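Local structure of IclR family transcriptional regulator (5WHM) at residues 192-195 with 196-199. The protein probably represses transcription as an IclR-type regulator, binding DNA through a helix-turn-helix domain joined to a C-terminal domain of the GAF-like kind. Residues are numbered along the deposited sequence; the frame is centred on the assembly and turned at random.
Sequences GLDR and ALRD
L193 and L197, one turn apart, meet on the inner side of an amphipathic alpha-helix, 186-203, in the GAF-like C-terminal domain of this IclR-type regulator. Four successive backbone hydrogen bonds, each from the N-H of residue i+4 to the carbonyl O of residue i, run through the pair of turns. L197 N to L193 O is the shortest, at 2.8 Å, and nearly straight, with an N-H...O angle of 166°; A196 N to G192 O is longer, at 3.2 Å, and more bent. On the packed side, the leucine side chains touch rather lightly, L193 CG lying 4.4 Å from L197 CD1. Both leucines also pack on helix 157-165, L193 on R160 and L163, L197 on A164. The small methyl of A196 touches both R160 of that helix and C206 of strand 206-209, so helix 186-203 packs against both elements.

The other side of the helix is polar and looser. OD1 of D194 forms a salt bridge with R190, one turn earlier, and lies 4.1 Å from L197 CD1. R195 bends at chi3 (-56°) and runs back alongside the preceding turn, where it has a weak, long ion pair with E211. R198 stands out from the helix, with a similarly weak one to E201. Its CG lies anti to the backbone N (chi1 177°), the chain bends at the next two torsions, and the guanidinium ends up away from 192-195; R198 CB nevertheless sits 3.3 Å from D194 O.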
# COMPACT_ATOMS: atom_id res chain seq x y z
N GLY C 192 -7.73 -26.66 17.15
CA GLY C 192 -8.62 -25.67 16.57
C GLY C 192 -8.62 -25.71 15.05
O GLY C 192 -9.66 -25.50 14.42
N LEU C 193 -7.46 -25.98 14.45
CA LEU C 193 -7.36 -26.07 13.01
C LEU C 193 -8.06 -27.32 12.48
O LEU C 193 -8.78 -27.26 11.47
CB LEU C 193 -5.89 -26.05 12.61
CG LEU C 193 -5.51 -25.84 11.16
CD1 LEU C 193 -6.10 -24.52 10.63
CD2 LEU C 193 -4.01 -25.84 11.08
N ASP C 194 -7.88 -28.46 13.15
CA ASP C 194 -8.54 -29.70 12.73
C ASP C 194 -10.06 -29.56 12.78
O ASP C 194 -10.76 -30.13 11.94
CB ASP C 194 -8.09 -30.88 13.59
CG ASP C 194 -6.77 -31.48 13.13
OD1 ASP C 194 -6.36 -31.20 11.97
OD2 ASP C 194 -6.15 -32.24 13.91
N ARG C 195 -10.58 -28.85 13.79
CA ARG C 195 -12.01 -28.54 13.79
C ARG C 195 -12.42 -27.77 12.55
O ARG C 195 -13.45 -28.07 11.94
CB ARG C 195 -12.38 -27.75 15.05
CG ARG C 195 -12.84 -28.59 16.21
CD ARG C 195 -13.45 -27.72 17.31
NE ARG C 195 -12.50 -26.70 17.74
CZ ARG C 195 -11.62 -26.87 18.72
NH1 ARG C 195 -11.57 -28.03 19.36
NH2 ARG C 195 -10.78 -25.89 19.06
N ALA C 196 -11.62 -26.76 12.16
CA ALA C 196 -11.96 -25.94 11.01
C ALA C 196 -11.89 -26.75 9.72
O ALA C 196 -12.78 -26.66 8.87
CB ALA C 196 -11.03 -24.72 10.94
N LEU C 197 -10.83 -27.55 9.58
CA LEU C 197 -10.70 -28.36 8.37
C LEU C 197 -11.87 -29.32 8.25
O LEU C 197 -12.36 -29.57 7.14
CB LEU C 197 -9.36 -29.11 8.37
CG LEU C 197 -8.09 -28.24 8.38
CD1 LEU C 197 -6.82 -29.11 8.53
CD2 LEU C 197 -7.97 -27.34 7.15
N ARG C 198 -12.32 -29.86 9.38
CA ARG C 198 -13.48 -30.73 9.40
C ARG C 198 -14.75 -29.99 9.01
O ARG C 198 -15.58 -30.50 8.24
CB ARG C 198 -13.62 -31.33 10.80
CG ARG C 198 -14.81 -32.19 10.97
CD ARG C 198 -14.73 -33.38 10.04
NE ARG C 198 -13.48 -34.12 10.15
CZ ARG C 198 -13.28 -35.11 11.01
NH1 ARG C 198 -14.25 -35.47 11.84
NH2 ARG C 198 -12.11 -35.76 11.06
N ASP C 199 -14.95 -28.79 9.58
CA ASP C 199 -16.07 -27.94 9.19
C ASP C 199 -16.04 -27.63 7.69
O ASP C 199 -17.09 -27.58 7.05
CB ASP C 199 -16.04 -26.63 9.98
CG ASP C 199 -16.71 -26.76 11.35
OD1 ASP C 199 -17.14 -27.88 11.70
OD2 ASP C 199 -16.84 -25.73 12.05